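TRAP dicarboxylate transporter-DctP subunit (Desulfovibrio desulfuricans subsp. desulfuricans, PDB 4NHB) binds sn-glycerol-3-phosphate in the periplasm, probably to deliver it to the membrane components of a TRAP transporter. Local coordinates at residues I45-F50 / H238-N243; R141-F146 / K256-A261. All blocks are in the same frame, centred on the assembly; numbering follows the deposited sequence.

How the contacts relate
Both contacts pack a helix against the mixed sheet in which strands 235-243 and 140-142 are antiparallel neighbours, and their centres lie about 8 Å apart. Contact 1 is the more buried: helix 42-57 meets strand 235-243 through apolar side chains alone, and H238 at the beginning of its strand segment reaches the ligand. Contact 2 lies farther from the centre of the chain, where helix 252-286 covers the end of strand 140-142 and the loop after it; here a leucine-isoleucine touch is joined by a water bridge and two opposite charges. Backbone pairing of L240 with L143, and the side chain of N144, tie the two together.

Contact 1: residues I45-F50 / H238-N243; sequences IGMHLF and HSLYIN. With G3P (sn-glycerol-3-phosphate), chain P.
L240 is the strand residue that fills the apolar part of this contact, dividing its two methyl groups between M47 and F50 of helix 42-57. CD1 packs against the root of the F50 side chain, 3.6 Å from CB and 3.7 Å from CG, and approaches the ring obliquely. CD2 turns the other way and meets CG of M47 at 4.1 Å. F50 has its CG anti to the backbone N (chi1 166°), so that CB and the near ring atoms CG and CD1 meet L240 CD1. M47 touches L240 early in its chain; beyond CG the chain leaves L240, SD and CE lying farther off. M33 of strand 30-34 touches all three side chains. A branched leucine suits this place because two helix residues one turn apart can share it.

The polar chemistry belongs to H238, two residues earlier on the strand. Its NE2 shares a 2.7 Å hydrogen bond with O2 of sn-glycerol-3-phosphate, and O2 lies at the edge of the imidazole, near its plane; a second, weak bond runs from NE2 to O1 at 3.2 Å. ND1 is hydrogen-bonded to OE2 of E43, from the same helix 42-57, so both ring nitrogens are engaged and the rotation of the ring is fixed.

K37, E107, R151, R171 and the backbone N of T94 are also hydrogen-bonded to the ligand. The arrangement is the helix-on-sheet packing of an alpha/beta lobe in a periplasmic solute-binding protein, with a ligand-binding residue at the cleft.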
ATOM      1  N   ILE A  45      -5.203  -1.858 -11.132  1.00 13.47           N
ATOM      2  CA  ILE A  45      -6.316  -1.109 -11.712  1.00 16.93           C
ATOM      3  C   ILE A  45      -5.955   0.388 -11.805  1.00 13.23           C
ATOM      4  O   ILE A  45      -6.159   1.032 -12.828  1.00 21.49           O
ATOM      5  CB  ILE A  45      -7.567  -1.260 -10.842  1.00 23.91           C
ATOM      6  CG1 ILE A  45      -7.999  -2.731 -10.781  1.00 23.78           C
ATOM      7  CG2 ILE A  45      -8.684  -0.365 -11.387  1.00 24.25           C
ATOM      8  CD1 ILE A  45      -9.022  -3.028  -9.680  1.00 15.56           C
ATOM      9  N   GLY A  46      -5.399   0.912 -10.720  1.00 12.54           N
ATOM     10  CA  GLY A  46      -4.907   2.271 -10.658  1.00 16.58           C
ATOM     11  C   GLY A  46      -3.930   2.621 -11.759  1.00 11.81           C
ATOM     12  O   GLY A  46      -4.059   3.664 -12.393  1.00 11.60           O
ATOM     13  N   MET A  47      -2.953   1.754 -11.970  1.00  6.27           N
ATOM     14  CA  MET A  47      -1.916   1.934 -12.978  1.00  9.51           C
ATOM     15  C   MET A  47      -2.491   2.043 -14.367  1.00 10.23           C
ATOM     16  O   MET A  47      -2.125   2.943 -15.149  1.00 16.46           O
ATOM     17  CB  MET A  47      -0.974   0.721 -12.911  1.00 13.05           C
ATOM     18  CG  MET A  47      -0.174   0.701 -11.599  1.00 17.48           C
ATOM     19  SD  MET A  47       0.599  -0.899 -11.247  1.00 16.58           S
ATOM     20  CE  MET A  47       1.955  -0.695 -12.353  1.00 10.86           C
ATOM     21  N   HIS A  48      -3.391   1.135 -14.689  1.00  7.49           N
ATOM     22  CA  HIS A  48      -4.006   1.147 -16.006  1.00 18.79           C
ATOM     23  C   HIS A  48      -4.850   2.409 -16.196  1.00 17.31           C
ATOM     24  O   HIS A  48      -4.828   3.029 -17.270  1.00 17.77           O
ATOM     25  CB  HIS A  48      -4.879  -0.091 -16.216  1.00 18.21           C
ATOM     26  CG  HIS A  48      -4.110  -1.369 -16.391  1.00 18.00           C
ATOM     27  ND1 HIS A  48      -3.274  -1.601 -17.463  1.00 17.72           N
ATOM     28  CD2 HIS A  48      -4.049  -2.482 -15.619  1.00 14.43           C
ATOM     29  CE1 HIS A  48      -2.736  -2.804 -17.345  1.00 22.80           C
ATOM     30  NE2 HIS A  48      -3.187  -3.354 -16.230  1.00 20.39           N
ATOM     31  N   LEU A  49      -5.596   2.792 -15.161  1.00 15.31           N
ATOM     32  CA  LEU A  49      -6.476   3.950 -15.278  1.00 16.04           C
ATOM     33  C   LEU A  49      -5.601   5.168 -15.503  1.00 19.99           C
ATOM     34  O   LEU A  49      -5.917   5.991 -16.356  1.00 15.93           O
ATOM     35  CB  LEU A  49      -7.393   4.167 -14.052  1.00 10.14           C
ATOM     36  CG  LEU A  49      -8.532   3.204 -13.728  1.00 16.70           C
ATOM     37  CD1 LEU A  49      -9.075   3.464 -12.312  1.00 11.29           C
ATOM     38  CD2 LEU A  49      -9.639   3.337 -14.761  1.00 22.02           C
ATOM     39  N   PHE A  50      -4.503   5.289 -14.757  1.00 12.03           N
ATOM     40  CA  PHE A  50      -3.561   6.385 -15.008  1.00 14.41           C
ATOM     41  C   PHE A  50      -3.120   6.423 -16.455  1.00 19.62           C
ATOM     42  O   PHE A  50      -2.992   7.508 -17.056  1.00 13.44           O
ATOM     43  CB  PHE A  50      -2.318   6.275 -14.145  1.00 12.44           C
ATOM     44  CG  PHE A  50      -1.184   7.155 -14.594  1.00  8.87           C
ATOM     45  CD1 PHE A  50      -1.063   8.446 -14.116  1.00  8.87           C
ATOM     46  CD2 PHE A  50      -0.238   6.683 -15.483  1.00 12.44           C
ATOM     47  CE1 PHE A  50      -0.007   9.266 -14.501  1.00 14.49           C
ATOM     48  CE2 PHE A  50       0.807   7.507 -15.897  1.00 11.79           C
ATOM     49  CZ  PHE A  50       0.931   8.788 -15.391  1.00 15.04           C
ATOM     50  N   HIS A 238      -0.857   3.001  -1.276  1.00  6.88           N
ATOM     51  CA  HIS A 238       0.205   3.082  -2.288  1.00  9.19           C
ATOM     52  C   HIS A 238       0.179   4.384  -3.089  1.00  5.99           C
ATOM     53  O   HIS A 238      -0.735   5.189  -2.951  1.00  6.33           O
ATOM     54  CB  HIS A 238       0.101   1.887  -3.219  1.00 13.04           C
ATOM     55  CG  HIS A 238       0.664   0.631  -2.645  1.00  6.67           C
ATOM     56  ND1 HIS A 238       1.080  -0.409  -3.440  1.00 11.23           N
ATOM     57  CD2 HIS A 238       0.891   0.245  -1.359  1.00  4.42           C
ATOM     58  CE1 HIS A 238       1.535  -1.393  -2.679  1.00  7.41           C
ATOM     59  NE2 HIS A 238       1.417  -1.031  -1.413  1.00  4.83           N
ATOM     60  N   SER A 239       1.184   4.581  -3.930  1.00  4.60           N
ATOM     61  CA  SER A 239       1.298   5.771  -4.780  1.00  7.87           C
ATOM     62  C   SER A 239       1.853   5.422  -6.115  1.00  7.64           C
ATOM     63  O   SER A 239       2.522   4.413  -6.273  1.00  7.98           O
ATOM     64  CB  SER A 239       2.224   6.827  -4.178  1.00  6.01           C
ATOM     65  OG  SER A 239       1.848   7.099  -2.862  1.00 11.65           O
ATOM     66  N   LEU A 240       1.582   6.277  -7.087  1.00  9.87           N
ATOM     67  CA  LEU A 240       2.325   6.253  -8.334  1.00  4.50           C
ATOM     68  C   LEU A 240       3.508   7.205  -8.163  1.00 12.60           C
ATOM     69  O   LEU A 240       3.343   8.373  -7.763  1.00 12.52           O
ATOM     70  CB  LEU A 240       1.470   6.691  -9.530  1.00 11.58           C
ATOM     71  CG  LEU A 240       0.163   5.923  -9.775  1.00 10.60           C
ATOM     72  CD1 LEU A 240      -0.515   6.489 -11.015  1.00 13.40           C
ATOM     73  CD2 LEU A 240       0.407   4.424  -9.920  1.00 12.06           C
ATOM     74  N   TYR A 241       4.701   6.682  -8.406  1.00  8.33           N
ATOM     75  CA  TYR A 241       5.917   7.488  -8.281  1.00  4.67           C
ATOM     76  C   TYR A 241       6.484   7.720  -9.652  1.00  9.18           C
ATOM     77  O   TYR A 241       6.394   6.838 -10.498  1.00 10.46           O
ATOM     78  CB  TYR A 241       6.933   6.746  -7.452  1.00  6.51           C
ATOM     79  CG  TYR A 241       6.592   6.570  -5.979  1.00  9.19           C
ATOM     80  CD1 TYR A 241       5.844   5.488  -5.540  1.00  9.22           C
ATOM     81  CD2 TYR A 241       7.036   7.484  -5.026  1.00  9.12           C
ATOM     82  CE1 TYR A 241       5.548   5.320  -4.195  1.00 12.34           C
ATOM     83  CE2 TYR A 241       6.742   7.333  -3.702  1.00 11.55           C
ATOM     84  CZ  TYR A 241       6.010   6.267  -3.268  1.00  9.05           C
ATOM     85  OH  TYR A 241       5.751   6.112  -1.901  1.00  7.64           O
ATOM     86  N   ILE A 242       7.086   8.890  -9.887  1.00 12.36           N
ATOM     87  CA  ILE A 242       7.684   9.177 -11.175  1.00  8.80           C
ATOM     88  C   ILE A 242       9.127   9.641 -11.031  1.00 13.32           C
ATOM     89  O   ILE A 242       9.467  10.356 -10.095  1.00 16.86           O
ATOM     90  CB  ILE A 242       6.870  10.200 -11.975  1.00 14.04           C
ATOM     91  CG1 ILE A 242       7.481  10.400 -13.346  1.00  8.80           C
ATOM     92  CG2 ILE A 242       6.744  11.551 -11.221  1.00  9.50           C
ATOM     93  CD1 ILE A 242       6.453  10.805 -14.422  1.00 14.49           C
ATOM     94  N   ASN A 243       9.993   9.195 -11.932  1.00  8.82           N
ATOM     95  CA  ASN A 243      11.364   9.643 -11.894  1.00 10.04           C
ATOM     96  C   ASN A 243      11.357  11.165 -12.006  1.00 12.26           C
ATOM     97  O   ASN A 243      10.801  11.704 -12.970  1.00 17.65           O
ATOM     98  CB  ASN A 243      12.153   9.068 -13.044  1.00 14.87           C
ATOM     99  CG  ASN A 243      13.573   9.574 -13.058  1.00 20.59           C
ATOM    100  OD1 ASN A 243      13.857  10.627 -13.610  1.00 21.12           O
ATOM    101  ND2 ASN A 243      14.458   8.858 -12.397  1.00 14.34           N
TER
HETATM  102  O1  G3P P 414       2.655  -0.517   1.460  1.00  8.17           O
HETATM  103  C1  G3P P 414       3.341  -1.635   1.942  1.00  5.69           C
HETATM  104  C2  G3P P 414       2.583  -2.916   1.572  1.00  9.61           C
HETATM  105  O2  G3P P 414       2.453  -2.986   0.178  1.00  7.84           O
HETATM  106  C3  G3P P 414       3.362  -4.137   2.088  1.00  5.07           C
HETATM  107  O1P G3P P 414       2.472  -5.186   2.300  1.00  6.91           O
HETATM  108  O4P G3P P 414       1.791  -5.575  -0.004  1.00  8.98           O
HETATM  109  O2P G3P P 414       3.795  -6.843   0.921  1.00  4.76           O
HETATM  110  O3P G3P P 414       1.492  -7.450   1.662  1.00  7.17           O
HETATM  111  P   G3P P 414       2.393  -6.332   1.146  1.00  5.82           P

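Contact 2: residues R141-F146 / K256-A261; sequences RTLNAF and KWIEEA
The backbone of R141-F146 leaves strand 140-142 and passes beside one turn of helix 252-286, coming nearest at L143 and E259, whose CA atoms are 6.5 Å apart. L143 carries most of the side-chain contact: its CD1 meets CG2 of I258 at 3.5 Å, the two chains slanting across each other. In I258 it is the short branch that does the touching, CG2 standing anti to the backbone N while CG1 lies anti to the carbonyl carbon (chi1 -75°). The other methyl of L143, CD2, lies more loosely beside CG of E259 at 4.4 Å, so the aliphatic part of the glutamate extends the apolar patch toward its margin. L143 also touches I242 and A262, and I258 also touches I242 and L250, so branched apolar residues suit positions with several neighbours.

Polar groups work at longer range. A water bridges the backbones, donating to L143 O at 2.9 Å and to E259 O at 3.0 Å, and so links two carbonyl oxygens that could not bond each other directly. R141 extends almost straight from the strand through its first three torsions, bringing its guanidinium near the E259 carboxylate. OE1 lies at the edge of that group, near its plane, but NH2 and OE1 are 4.3 Å apart, beyond a salt bridge; the attraction is probably modest.

N144, in the loop, spans further: ND2 bonds A262 O on the helix and OD1 bonds L240 N on the neighbouring strand. Here the long helix 252-286 packs over the sheet of a TRAP solute-binding protein, covering the short loop between strands 140-142 and 146-155, both of which run antiparallel to strand 235-243.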
ATOM      1  N   ARG A 141       9.161  11.523  -7.379  1.00  8.26           N
ATOM      2  CA  ARG A 141       8.091  12.428  -7.041  1.00  9.01           C
ATOM      3  C   ARG A 141       6.876  11.565  -6.806  1.00 18.25           C
ATOM      4  O   ARG A 141       6.510  10.763  -7.662  1.00 12.86           O
ATOM      5  CB  ARG A 141       7.852  13.354  -8.209  1.00 11.43           C
ATOM      6  CG  ARG A 141       6.907  14.508  -8.005  1.00 24.33           C
ATOM      7  CD  ARG A 141       7.024  15.368  -9.279  1.00 36.23           C
ATOM      8  NE  ARG A 141       6.332  16.644  -9.233  1.00 43.79           N
ATOM      9  CZ  ARG A 141       6.910  17.805  -8.937  1.00 40.51           C
ATOM     10  NH1 ARG A 141       8.199  17.864  -8.636  1.00 35.43           N
ATOM     11  NH2 ARG A 141       6.187  18.911  -8.933  1.00 41.92           N
ATOM     12  N   THR A 142       6.257  11.735  -5.649  1.00 14.82           N
ATOM     13  CA  THR A 142       5.056  10.996  -5.304  1.00 15.23           C
ATOM     14  C   THR A 142       3.819  11.691  -5.883  1.00 16.07           C
ATOM     15  O   THR A 142       3.495  12.806  -5.477  1.00 10.51           O
ATOM     16  CB  THR A 142       4.973  10.949  -3.777  1.00 17.44           C
ATOM     17  OG1 THR A 142       6.244  10.502  -3.252  1.00 14.44           O
ATOM     18  CG2 THR A 142       3.867  10.014  -3.314  1.00 15.86           C
ATOM     19  N   LEU A 143       3.129  11.067  -6.827  1.00 14.58           N
ATOM     20  CA  LEU A 143       2.063  11.773  -7.561  1.00 11.88           C
ATOM     21  C   LEU A 143       0.678  11.660  -6.932  1.00 18.43           C
ATOM     22  O   LEU A 143      -0.225  12.446  -7.246  1.00  9.78           O
ATOM     23  CB  LEU A 143       1.995  11.277  -9.007  1.00 14.62           C
ATOM     24  CG  LEU A 143       3.162  11.633  -9.950  1.00 12.74           C
ATOM     25  CD1 LEU A 143       3.019  10.912 -11.307  1.00 10.12           C
ATOM     26  CD2 LEU A 143       3.264  13.152 -10.149  1.00 15.32           C
ATOM     27  N   ASN A 144       0.462  10.648  -6.101  1.00 13.25           N
ATOM     28  CA  ASN A 144      -0.837  10.505  -5.493  1.00  7.00           C
ATOM     29  C   ASN A 144      -0.753   9.579  -4.279  1.00 11.44           C
ATOM     30  O   ASN A 144       0.343   9.152  -3.893  1.00  6.65           O
ATOM     31  CB  ASN A 144      -1.857  10.012  -6.540  1.00 10.07           C
ATOM     32  CG  ASN A 144      -1.554   8.608  -7.089  1.00 10.30           C
ATOM     33  OD1 ASN A 144      -0.686   7.885  -6.586  1.00  9.46           O
ATOM     34  ND2 ASN A 144      -2.249   8.252  -8.165  1.00  6.35           N
ATOM     35  N   ALA A 145      -1.901   9.293  -3.681  1.00  7.50           N
ATOM     36  CA  ALA A 145      -2.027   8.291  -2.616  1.00  5.49           C
ATOM     37  C   ALA A 145      -3.409   7.632  -2.743  1.00 10.75           C
ATOM     38  O   ALA A 145      -4.390   8.300  -3.024  1.00 10.09           O
ATOM     39  CB  ALA A 145      -1.863   8.929  -1.288  1.00  9.32           C
ATOM     40  N   PHE A 146      -3.489   6.317  -2.573  1.00  8.07           N
ATOM     41  CA  PHE A 146      -4.744   5.653  -2.753  1.00  6.30           C
ATOM     42  C   PHE A 146      -4.690   4.368  -1.954  1.00  6.33           C
ATOM     43  O   PHE A 146      -3.603   3.845  -1.655  1.00  8.17           O
ATOM     44  CB  PHE A 146      -5.032   5.415  -4.244  1.00  3.72           C
ATOM     45  CG  PHE A 146      -3.963   4.620  -4.972  1.00  8.24           C
ATOM     46  CD1 PHE A 146      -3.944   3.237  -4.929  1.00  6.36           C
ATOM     47  CD2 PHE A 146      -2.957   5.264  -5.689  1.00  7.66           C
ATOM     48  CE1 PHE A 146      -2.949   2.519  -5.601  1.00 10.01           C
ATOM     49  CE2 PHE A 146      -1.972   4.552  -6.357  1.00  9.28           C
ATOM     50  CZ  PHE A 146      -1.968   3.180  -6.312  1.00  9.35           C
ATOM     51  N   LYS A 256       1.296  18.577 -16.222  1.00 27.97           N
ATOM     52  CA  LYS A 256      -0.062  18.777 -15.714  1.00 25.39           C
ATOM     53  C   LYS A 256      -0.941  17.597 -16.050  1.00 23.73           C
ATOM     54  O   LYS A 256      -1.661  17.101 -15.200  1.00 26.91           O
ATOM     55  CB  LYS A 256      -0.687  20.044 -16.293  1.00 29.47           C
ATOM     56  CG  LYS A 256       0.022  21.305 -15.909  1.00 46.49           C
ATOM     57  CD  LYS A 256      -0.258  21.745 -14.495  1.00 54.94           C
ATOM     58  CE  LYS A 256       0.318  23.135 -14.257  1.00 61.83           C
ATOM     59  NZ  LYS A 256      -0.237  24.130 -15.217  1.00 63.79           N
ATOM     60  N   TRP A 257      -0.867  17.136 -17.289  1.00 16.50           N
ATOM     61  CA  TRP A 257      -1.601  15.940 -17.677  1.00 15.30           C
ATOM     62  C   TRP A 257      -1.253  14.689 -16.841  1.00 18.66           C
ATOM     63  O   TRP A 257      -2.134  13.892 -16.540  1.00 21.75           O
ATOM     64  CB  TRP A 257      -1.301  15.586 -19.101  1.00 16.11           C
ATOM     65  CG  TRP A 257      -1.685  16.583 -20.105  1.00 36.05           C
ATOM     66  CD1 TRP A 257      -2.649  17.525 -19.995  1.00 40.44           C
ATOM     67  CD2 TRP A 257      -1.109  16.731 -21.403  1.00 35.78           C
ATOM     68  NE1 TRP A 257      -2.712  18.270 -21.154  1.00 44.49           N
ATOM     69  CE2 TRP A 257      -1.777  17.794 -22.035  1.00 40.85           C
ATOM     70  CE3 TRP A 257      -0.090  16.065 -22.091  1.00 33.83           C
ATOM     71  CZ2 TRP A 257      -1.460  18.210 -23.325  1.00 41.76           C
ATOM     72  CZ3 TRP A 257       0.222  16.472 -23.366  1.00 42.22           C
ATOM     73  CH2 TRP A 257      -0.463  17.536 -23.975  1.00 41.37           C
ATOM     74  N   ILE A 258       0.036  14.502 -16.559  1.00 17.64           N
ATOM     75  CA  ILE A 258       0.509  13.399 -15.702  1.00 19.84           C
ATOM     76  C   ILE A 258      -0.141  13.522 -14.319  1.00 19.28           C
ATOM     77  O   ILE A 258      -0.729  12.571 -13.805  1.00 13.08           O
ATOM     78  CB  ILE A 258       2.041  13.420 -15.567  1.00 19.29           C
ATOM     79  CG1 ILE A 258       2.686  12.916 -16.849  1.00 16.31           C
ATOM     80  CG2 ILE A 258       2.508  12.536 -14.418  1.00 21.29           C
ATOM     81  CD1 ILE A 258       4.194  12.957 -16.819  1.00 21.02           C
ATOM     82  N   GLU A 259      -0.035  14.715 -13.737  1.00 21.04           N
ATOM     83  CA  GLU A 259      -0.625  15.036 -12.448  1.00 23.62           C
ATOM     84  C   GLU A 259      -2.148  14.840 -12.394  1.00 22.36           C
ATOM     85  O   GLU A 259      -2.684  14.317 -11.420  1.00 16.34           O
ATOM     86  CB  GLU A 259      -0.302  16.487 -12.101  1.00 24.71           C
ATOM     87  CG  GLU A 259       1.109  16.727 -11.558  1.00 21.36           C
ATOM     88  CD  GLU A 259       1.484  18.205 -11.662  1.00 32.95           C
ATOM     89  OE1 GLU A 259       2.493  18.597 -11.057  1.00 28.67           O
ATOM     90  OE2 GLU A 259       0.744  18.979 -12.327  1.00 38.72           O
ATOM     91  N   GLU A 260      -2.848  15.293 -13.424  1.00 15.33           N
ATOM     92  CA  GLU A 260      -4.290  15.101 -13.492  1.00 20.65           C
ATOM     93  C   GLU A 260      -4.652  13.627 -13.631  1.00 15.53           C
ATOM     94  O   GLU A 260      -5.574  13.127 -12.967  1.00 17.47           O
ATOM     95  CB  GLU A 260      -4.872  15.892 -14.676  1.00 26.21           C
ATOM     96  N   ALA A 261      -3.952  12.917 -14.509  1.00 17.05           N
ATOM     97  CA  ALA A 261      -4.159  11.467 -14.642  1.00 21.27           C
ATOM     98  C   ALA A 261      -3.900  10.724 -13.327  1.00 12.67           C
ATOM     99  O   ALA A 261      -4.668   9.827 -12.964  1.00 13.32           O
ATOM    100  CB  ALA A 261      -3.313  10.907 -15.746  1.00 22.71           C
TER
HETATM  101  O   HOH W   1      -0.519  14.441  -9.286  1.00 24.47           O